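Local coordinates for protein beta-lactamase (Sebaldella termitidis, PDB 6N1N) that probably hydrolyses beta-lactam antibiotics to substituted beta-amino acids, as a class D serine beta-lactamase, at residues Ile145-Ile151 / Phe215-Arg219; Leu154-Glu160 / Lys173-Ile177. One frame throughout, in Å; residues are numbered along the deposited sequence.

Interaction 1 (Ile145-Ile151 / Phe215-Arg219); sequences ISPEEQI and FFAVR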
ATOM      1  N   ILE A 145       9.007  -3.145   5.473  1.00  9.16           N
ATOM      2  CA  ILE A 145       9.349  -2.554   4.178  1.00  8.76           C
ATOM      3  C   ILE A 145       9.466  -1.043   4.320  1.00  7.69           C
ATOM      4  O   ILE A 145       8.809  -0.425   5.150  1.00  8.11           O
ATOM      5  CB  ILE A 145       8.305  -2.944   3.095  1.00  8.29           C
ATOM      6  CG1 ILE A 145       8.749  -2.454   1.714  1.00  8.88           C
ATOM      7  CG2 ILE A 145       6.891  -2.407   3.432  1.00  8.96           C
ATOM      8  CD1 ILE A 145       7.982  -3.101   0.584  1.00 11.42           C
ATOM      9  N   SER A 146      10.387  -0.443   3.536  1.00  9.64           N
ATOM     10  CA  SER A 146      10.546   1.004   3.613  1.00 11.45           C
ATOM     11  C   SER A 146       9.675   1.687   2.573  1.00  9.44           C
ATOM     12  O   SER A 146       9.220   1.052   1.617  1.00  8.00           O
ATOM     13  CB  SER A 146      11.994   1.401   3.372  1.00 10.38           C
ATOM     14  OG  SER A 146      12.344   1.209   2.005  1.00 13.29           O
ATOM     15  N   PRO A 147       9.464   3.001   2.702  1.00  8.91           N
ATOM     16  CA  PRO A 147       8.744   3.733   1.633  1.00  9.67           C
ATOM     17  C   PRO A 147       9.412   3.654   0.260  1.00 10.16           C
ATOM     18  O   PRO A 147       8.733   3.461  -0.750  1.00  8.72           O
ATOM     19  CB  PRO A 147       8.710   5.172   2.172  1.00 10.07           C
ATOM     20  CG  PRO A 147       8.736   5.000   3.675  1.00  9.71           C
ATOM     21  CD  PRO A 147       9.700   3.848   3.888  1.00  8.63           C
ATOM     22  N   GLU A 148      10.726   3.809   0.186  1.00  9.18           N
ATOM     23  CA  GLU A 148      11.448   3.582  -1.069  1.00 10.39           C
ATOM     24  C   GLU A 148      11.150   2.212  -1.671  1.00 11.08           C
ATOM     25  O   GLU A 148      10.908   2.093  -2.877  1.00 11.38           O
ATOM     26  CB  GLU A 148      12.941   3.762  -0.803  1.00 14.29           C
ATOM     27  CG  GLU A 148      13.882   3.435  -1.927  1.00 38.40           C
ATOM     28  CD  GLU A 148      15.340   3.507  -1.470  1.00 47.96           C
ATOM     29  OE1 GLU A 148      15.592   4.092  -0.389  1.00 29.52           O
ATOM     30  OE2 GLU A 148      16.220   2.979  -2.184  1.00 61.66           O
ATOM     31  N   GLU A 149      11.145   1.164  -0.849  1.00 10.38           N
ATOM     32  CA  GLU A 149      10.890  -0.186  -1.329  1.00  9.60           C
ATOM     33  C   GLU A 149       9.441  -0.385  -1.752  1.00  9.16           C
ATOM     34  O   GLU A 149       9.172  -1.147  -2.699  1.00 10.72           O
ATOM     35  CB  GLU A 149      11.261  -1.194  -0.236  1.00  9.67           C
ATOM     36  CG  GLU A 149      12.735  -1.264   0.048  1.00  9.95           C
ATOM     37  CD  GLU A 149      13.079  -2.149   1.217  1.00 16.86           C
ATOM     38  OE1 GLU A 149      12.369  -2.109   2.238  1.00 10.71           O
ATOM     39  OE2 GLU A 149      14.070  -2.896   1.107  1.00 18.23           O
ATOM     40  N   GLN A 150       8.497   0.278  -1.076  1.00 10.44           N
ATOM     41  CA  GLN A 150       7.117   0.251  -1.551  1.00  8.99           C
ATOM     42  C   GLN A 150       7.037   0.799  -2.964  1.00  8.66           C
ATOM     43  O   GLN A 150       6.411   0.208  -3.844  1.00  8.91           O
ATOM     44  CB  GLN A 150       6.195   1.075  -0.648  1.00  9.61           C
ATOM     45  CG  GLN A 150       5.947   0.504   0.722  1.00  9.06           C
ATOM     46  CD  GLN A 150       4.685  -0.311   0.818  1.00  9.97           C
ATOM     47  OE1 GLN A 150       4.160  -0.838  -0.171  1.00 10.32           O
ATOM     48  NE2 GLN A 150       4.189  -0.439   2.043  1.00 10.57           N
ATOM     49  N   ILE A 151       7.688   1.939  -3.191  1.00  7.93           N
ATOM     50  CA  ILE A 151       7.638   2.576  -4.501  1.00  7.40           C
ATOM     51  C   ILE A 151       8.315   1.701  -5.543  1.00 10.22           C
ATOM     52  O   ILE A 151       7.816   1.552  -6.664  1.00  8.26           O
ATOM     53  CB  ILE A 151       8.267   3.976  -4.430  1.00  7.25           C
ATOM     54  CG1 ILE A 151       7.289   4.931  -3.710  1.00  9.96           C
ATOM     55  CG2 ILE A 151       8.644   4.477  -5.824  1.00  9.66           C
ATOM     56  CD1 ILE A 151       7.870   6.255  -3.309  1.00 12.09           C
ATOM     57  N   PHE A 215       4.440   7.797  -8.393  1.00  9.80           N
ATOM     58  CA  PHE A 215       4.380   6.786  -7.344  1.00  8.26           C
ATOM     59  C   PHE A 215       4.581   7.440  -5.995  1.00 10.86           C
ATOM     60  O   PHE A 215       5.349   8.395  -5.872  1.00 10.89           O
ATOM     61  CB  PHE A 215       5.446   5.725  -7.609  1.00  8.50           C
ATOM     62  CG  PHE A 215       5.232   4.997  -8.906  1.00  9.67           C
ATOM     63  CD1 PHE A 215       4.508   3.828  -8.930  1.00 11.12           C
ATOM     64  CD2 PHE A 215       5.664   5.527 -10.110  1.00 12.17           C
ATOM     65  CE1 PHE A 215       4.259   3.188 -10.115  1.00  7.12           C
ATOM     66  CE2 PHE A 215       5.418   4.885 -11.291  1.00 10.01           C
ATOM     67  CZ  PHE A 215       4.724   3.709 -11.309  1.00  7.68           C
ATOM     68  N   PHE A 216       3.867   6.947  -4.969  1.00 10.39           N
ATOM     69  CA  PHE A 216       3.944   7.614  -3.676  1.00 11.56           C
ATOM     70  C   PHE A 216       3.899   6.637  -2.513  1.00  9.24           C
ATOM     71  O   PHE A 216       3.307   5.567  -2.587  1.00  8.78           O
ATOM     72  CB  PHE A 216       2.816   8.662  -3.500  1.00 10.20           C
ATOM     73  CG  PHE A 216       1.429   8.092  -3.518  1.00  9.18           C
ATOM     74  CD1 PHE A 216       0.792   7.695  -2.358  1.00  9.41           C
ATOM     75  CD2 PHE A 216       0.758   7.953  -4.706  1.00  9.40           C
ATOM     76  CE1 PHE A 216      -0.488   7.161  -2.392  1.00 10.70           C
ATOM     77  CE2 PHE A 216      -0.516   7.434  -4.746  1.00 11.28           C
ATOM     78  CZ  PHE A 216      -1.133   7.025  -3.578  1.00  8.53           C
ATOM     79  N   ALA A 217       4.549   7.027  -1.433  1.00  8.13           N
ATOM     80  CA  ALA A 217       4.452   6.293  -0.182  1.00  7.51           C
ATOM     81  C   ALA A 217       4.473   7.334   0.926  1.00  7.71           C
ATOM     82  O   ALA A 217       5.484   7.992   1.151  1.00  9.21           O
ATOM     83  CB  ALA A 217       5.588   5.277  -0.014  1.00  7.74           C
ATOM     84  N   VAL A 218       3.322   7.522   1.543  1.00  9.01           N
ATOM     85  CA  VAL A 218       3.157   8.392   2.689  1.00 10.29           C
ATOM     86  C   VAL A 218       3.156   7.497   3.914  1.00  8.32           C
ATOM     87  O   VAL A 218       2.490   6.454   3.936  1.00 11.91           O
ATOM     88  CB  VAL A 218       1.843   9.188   2.584  1.00 11.06           C
ATOM     89  CG1 VAL A 218       1.496   9.836   3.924  1.00 16.03           C
ATOM     90  CG2 VAL A 218       1.928  10.215   1.507  1.00 15.70           C
ATOM     91  N   ARG A 219       3.932   7.861   4.918  1.00 11.08           N
ATOM     92  CA  ARG A 219       3.955   7.063   6.132  1.00 11.67           C
ATOM     93  C   ARG A 219       4.055   8.002   7.317  1.00 13.81           C
ATOM     94  O   ARG A 219       5.112   8.601   7.575  1.00 14.62           O
ATOM     95  CB  ARG A 219       5.080   6.045   6.135  1.00  9.42           C
ATOM     96  CG  ARG A 219       4.926   5.087   7.288  1.00 17.19           C
ATOM     97  CD  ARG A 219       6.012   4.053   7.341  1.00 16.62           C
ATOM     98  NE  ARG A 219       7.352   4.619   7.465  1.00 13.03           N
ATOM     99  CZ  ARG A 219       8.471   3.931   7.244  1.00 18.87           C
ATOM    100  NH1 ARG A 219       8.435   2.635   6.880  1.00 14.60           N
ATOM    101  NH2 ARG A 219       9.634   4.551   7.374  1.00 17.63           N
TER
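Pro147, in the first turn of helix 147-159, lies between Ala217 and the guanidinium of Arg219, alternate residues that face the helix from strand 212-222. Its CD sits over one face of the guanidinium, 3.2 Å above the plane and displaced toward the rim, with CG close to Arg219 CZ at 3.7 Å. The arginine reaches this place because CG stands anti to the backbone N (chi1 -170°) and the chain then bends at chi3 (59°); the two side chains cross at about a right angle. At the guanidinium edge, near its plane, Ile145 O approaches Arg219 NH1 to 3.5 Å; this is too long for a hydrogen bond. NH1 is bonded outside the two segments, and NH2 donates to Ile45 O. Two residues before the arginine, Ala217 CB fits against the proline, 3.8 Å from Pro147 CB and 3.7 Å from Pro147 O. One turn further along the helix, Ile151 continues the apolar seam with both branches: CD1 rests 3.9 Å from Ala217 N, against the strand backbone, while CG2 meets Phe215 CB at 3.9 Å. Beyond CB the Phe215 ring turns from residues 145-151. The helix runs roughly antiparallel to the strand, at 150°, their axes 7.5 Å apart. Its start is fixed by a capping box, in which Glu149 N donates to Ser146 OG and Ser146 N to Glu149 OE1, and Glu149 OE2 also pairs with Arg46. Gln150, beside Ala217, turns its amide to Thr52, next to the predicted acylated Ser51. With no hydrogen bond between helix and strand, the junction relies on close apolar fit and on a guanidinium face met by the CD-CG edge of a proline ring, while Arg219 NH1 and NH2 and Gln150 NE2 find partners in surrounding parts of the transpeptidase-like fold.

Interaction 2 (Leu154-Glu160 / Lys173-Ile177); sequences LINLYEE and KDIMI
Lys173 reaches across from helix 166-175 to the C-terminal end of helix 147-159, where its ammonium is gripped by two acceptors. NZ donates to Tyr158 O at 2.9 Å, tilted 28° from the carbonyl plane, and to Glu160 OE2 at 2.7 Å, a salt bridge that uses the anti lone pair of the carboxylate. Extended beyond CG, the lysine chain runs past Leu157 in the opposite direction, CE 4.0 Å from Leu157 CD2, and ends with NZ at the helix terminus. Glu160 adopts positive phi in a Schellman motif, and its N bonds back to Leu157 O. Carbonyls gathered at a helix end carry partial negative charge, which probably favours the ammonium there. Deeper in, the contact turns apolar: Leu157 CD1 lies 4.1 Å from SE of selenomethionine Met176, whose CE meets Leu154 CD2 at 4.2 Å. Lys173 O accepts from Arg187 NE, tying this helix to strand 184-195. Tyr158 sets its ring edge-to-face with Tyr206 of strand 198-209 and with Tyr30, just past the end of strand 22-29, whereas Met176 packs on Tyr96 of helix 92-98, so the contact bridges the sheet-covering helix and the helices beyond it.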
ATOM      1  N   LEU A 154       5.966  -0.905  -6.530  1.00  6.59           N
ATOM      2  CA  LEU A 154       4.848  -0.383  -7.301  1.00  7.81           C
ATOM      3  C   LEU A 154       5.266  -0.028  -8.729  1.00  8.18           C
ATOM      4  O   LEU A 154       4.476  -0.219  -9.645  1.00  8.52           O
ATOM      5  CB  LEU A 154       4.246   0.829  -6.610  1.00  8.71           C
ATOM      6  CG  LEU A 154       3.515   0.533  -5.302  1.00  9.98           C
ATOM      7  CD1 LEU A 154       3.344   1.780  -4.479  1.00  9.75           C
ATOM      8  CD2 LEU A 154       2.163  -0.105  -5.578  1.00 10.60           C
ATOM      9  N   ILE A 155       6.497   0.471  -8.930  1.00  9.39           N
ATOM     10  CA  ILE A 155       6.988   0.736 -10.286  1.00  9.02           C
ATOM     11  C   ILE A 155       7.064  -0.559 -11.084  1.00  7.98           C
ATOM     12  O   ILE A 155       6.680  -0.620 -12.265  1.00 10.77           O
ATOM     13  CB  ILE A 155       8.359   1.439 -10.238  1.00 10.68           C
ATOM     14  CG1 ILE A 155       8.259   2.833  -9.625  1.00  9.08           C
ATOM     15  CG2 ILE A 155       8.957   1.555 -11.633  1.00 11.48           C
ATOM     16  CD1 ILE A 155       9.588   3.429  -9.242  1.00  8.56           C
ATOM     17  N   ASN A 156       7.635  -1.597 -10.478  1.00  8.39           N
ATOM     18  CA  ASN A 156       7.702  -2.896 -11.130  1.00  9.17           C
ATOM     19  C   ASN A 156       6.313  -3.454 -11.435  1.00 11.02           C
ATOM     20  O   ASN A 156       6.127  -4.131 -12.441  1.00  9.83           O
ATOM     21  CB  ASN A 156       8.507  -3.870 -10.266  1.00 12.21           C
ATOM     22  CG  ASN A 156       9.997  -3.673 -10.425  1.00 15.92           C
ATOM     23  OD1 ASN A 156      10.483  -3.466 -11.532  1.00 17.87           O
ATOM     24  ND2 ASN A 156      10.726  -3.717  -9.325  1.00 19.05           N
ATOM     25  N   LEU A 157       5.340  -3.237 -10.546  1.00  9.76           N
ATOM     26  CA  LEU A 157       3.964  -3.625 -10.844  1.00  8.39           C
ATOM     27  C   LEU A 157       3.434  -2.867 -12.058  1.00 11.14           C
ATOM     28  O   LEU A 157       2.908  -3.468 -13.019  1.00  8.95           O
ATOM     29  CB  LEU A 157       3.087  -3.392  -9.588  1.00  7.37           C
ATOM     30  CG  LEU A 157       1.656  -3.917  -9.509  1.00 13.36           C
ATOM     31  CD1 LEU A 157       1.013  -3.678  -8.111  1.00 10.21           C
ATOM     32  CD2 LEU A 157       0.761  -3.327 -10.559  1.00 21.11           C
ATOM     33  N   TYR A 158       3.589  -1.539 -12.045  1.00  9.58           N
ATOM     34  CA  TYR A 158       3.145  -0.720 -13.166  1.00  9.76           C
ATOM     35  C   TYR A 158       3.787  -1.147 -14.480  1.00 10.37           C
ATOM     36  O   TYR A 158       3.102  -1.219 -15.512  1.00  9.53           O
ATOM     37  CB  TYR A 158       3.448   0.746 -12.860  1.00 11.30           C
ATOM     38  CG  TYR A 158       3.113   1.673 -14.009  1.00  6.53           C
ATOM     39  CD1 TYR A 158       1.802   2.011 -14.287  1.00  7.93           C
ATOM     40  CD2 TYR A 158       4.108   2.196 -14.806  1.00 10.55           C
ATOM     41  CE1 TYR A 158       1.478   2.851 -15.348  1.00 10.92           C
ATOM     42  CE2 TYR A 158       3.812   3.029 -15.852  1.00  8.59           C
ATOM     43  CZ  TYR A 158       2.488   3.368 -16.117  1.00 10.39           C
ATOM     44  OH  TYR A 158       2.206   4.209 -17.174  1.00 13.98           O
ATOM     45  N   GLU A 159       5.092  -1.400 -14.477  1.00 11.06           N
ATOM     46  CA  GLU A 159       5.798  -1.838 -15.677  1.00  9.41           C
ATOM     47  C   GLU A 159       5.537  -3.298 -16.008  1.00  8.75           C
ATOM     48  O   GLU A 159       5.939  -3.762 -17.084  1.00 13.40           O
ATOM     49  CB  GLU A 159       7.298  -1.597 -15.501  1.00 13.36           C
ATOM     50  CG  GLU A 159       7.658  -0.117 -15.599  1.00 14.42           C
ATOM     51  CD  GLU A 159       9.147   0.157 -15.455  1.00 17.97           C
ATOM     52  OE1 GLU A 159       9.869  -0.731 -14.950  1.00 19.30           O
ATOM     53  OE2 GLU A 159       9.581   1.261 -15.859  1.00 16.40           O
ATOM     54  N   GLU A 160       4.849  -4.012 -15.118  1.00  9.91           N
ATOM     55  CA  GLU A 160       4.546  -5.442 -15.252  1.00 11.09           C
ATOM     56  C   GLU A 160       5.812  -6.281 -15.436  1.00 13.02           C
ATOM     57  O   GLU A 160       5.876  -7.205 -16.252  1.00 15.67           O
ATOM     58  CB  GLU A 160       3.522  -5.677 -16.372  1.00  9.11           C
ATOM     59  CG  GLU A 160       2.302  -4.796 -16.146  1.00  8.81           C
ATOM     60  CD  GLU A 160       1.037  -5.195 -16.874  1.00 14.25           C
ATOM     61  OE1 GLU A 160       1.005  -6.230 -17.572  1.00 14.59           O
ATOM     62  OE2 GLU A 160       0.077  -4.424 -16.729  1.00 13.92           O
ATOM     63  N   LYS A 173      -4.678  -4.059 -11.277  1.00  9.45           N
ATOM     64  CA  LYS A 173      -4.645  -2.634 -11.622  1.00 10.33           C
ATOM     65  C   LYS A 173      -6.034  -2.016 -11.597  1.00  9.95           C
ATOM     66  O   LYS A 173      -6.188  -0.831 -11.255  1.00  9.10           O
ATOM     67  CB  LYS A 173      -3.981  -2.425 -12.996  1.00 10.83           C
ATOM     68  CG  LYS A 173      -2.444  -2.473 -12.939  1.00 11.81           C
ATOM     69  CD  LYS A 173      -1.800  -2.351 -14.305  1.00  8.56           C
ATOM     70  CE  LYS A 173      -0.325  -2.139 -14.190  1.00  9.34           C
ATOM     71  NZ  LYS A 173       0.355  -2.002 -15.512  1.00 10.92           N
ATOM     72  N   ASP A 174      -7.070  -2.799 -11.913  1.00 11.08           N
ATOM     73  CA  ASP A 174      -8.424  -2.260 -11.902  1.00 12.64           C
ATOM     74  C   ASP A 174      -8.954  -2.137 -10.474  1.00 10.22           C
ATOM     75  O   ASP A 174      -9.483  -1.085 -10.087  1.00 11.46           O
ATOM     76  CB  ASP A 174      -9.339  -3.131 -12.758  1.00 13.98           C
ATOM     77  CG  ASP A 174     -10.733  -2.557 -12.884  1.00 18.83           C
ATOM     78  OD1 ASP A 174     -10.885  -1.473 -13.485  1.00 25.74           O
ATOM     79  OD2 ASP A 174     -11.671  -3.208 -12.400  1.00 22.20           O
ATOM     80  N   ILE A 175      -8.809  -3.184  -9.657  1.00 11.50           N
ATOM     81  CA  ILE A 175      -9.391  -3.086  -8.321  1.00 11.39           C
ATOM     82  C   ILE A 175      -8.672  -2.042  -7.481  1.00 12.40           C
ATOM     83  O   ILE A 175      -9.250  -1.520  -6.515  1.00 12.08           O
ATOM     84  CB  ILE A 175      -9.437  -4.445  -7.591  1.00 11.90           C
ATOM     85  CG1 ILE A 175      -8.079  -4.916  -7.084  1.00 11.15           C
ATOM     86  CG2 ILE A 175     -10.111  -5.479  -8.475  1.00 15.71           C
ATOM     87  CD1 ILE A 175      -8.148  -6.282  -6.326  1.00 15.38           C
HETATM   88  N   MSE A 176      -7.425  -1.701  -7.824  1.00 12.38           N
HETATM   89  CA  MSE A 176      -6.679  -0.692  -7.084  1.00 10.51           C
HETATM   90  C   MSE A 176      -7.200   0.748  -7.265  1.00 11.13           C
HETATM   91  O   MSE A 176      -6.842   1.641  -6.489  1.00 10.75           O
HETATM   92  CB  MSE A 176      -5.201  -0.726  -7.480  1.00 10.58           C
HETATM   93  CG  MSE A 176      -4.456  -1.893  -6.923  1.00  8.45           C
HETATM   94 SE   MSE A 176      -2.599  -1.880  -7.637  1.00 17.97          SE
HETATM   95  CE  MSE A 176      -1.916  -0.371  -6.603  1.00 17.77           C
ATOM     96  N   ILE A 177      -8.010   0.967  -8.291  1.00 10.52           N
ATOM     97  CA  ILE A 177      -8.509   2.317  -8.557  1.00 11.20           C
ATOM     98  C   ILE A 177      -9.497   2.691  -7.465  1.00 13.25           C
ATOM     99  O   ILE A 177     -10.584   2.115  -7.379  1.00 16.79           O
ATOM    100  CB  ILE A 177      -9.178   2.438  -9.923  1.00 11.31           C
ATOM    101  CG1 ILE A 177      -8.168   2.081 -10.993  1.00 12.99           C
ATOM    102  CG2 ILE A 177      -9.761   3.861 -10.085  1.00 13.49           C
ATOM    103  CD1 ILE A 177      -8.811   1.947 -12.390  1.00 17.70           C
TER

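Overall arrangement
Helix 147-159 serves both contacts: its first turns face strand 212-222 in interaction 1, and its last turns meet the end of helix 166-175 in interaction 2. Their centres lie 14 Å apart, and the Phe215 ring joins them, with CE1 3.4 Å from Leu154 O and CZ 3.6 Å from Tyr158 CB. Interaction 1 is wholly buried and lacks any hydrogen bond between its segments. Interaction 2 is only partly buried, combining an apolar inner side with a salt bridge among partly exposed residues. The basic side chains differ too: the arginine lies against carbon, with its hydrogen bonds made outside the two segments, whereas the lysine is bonded directly across the contact.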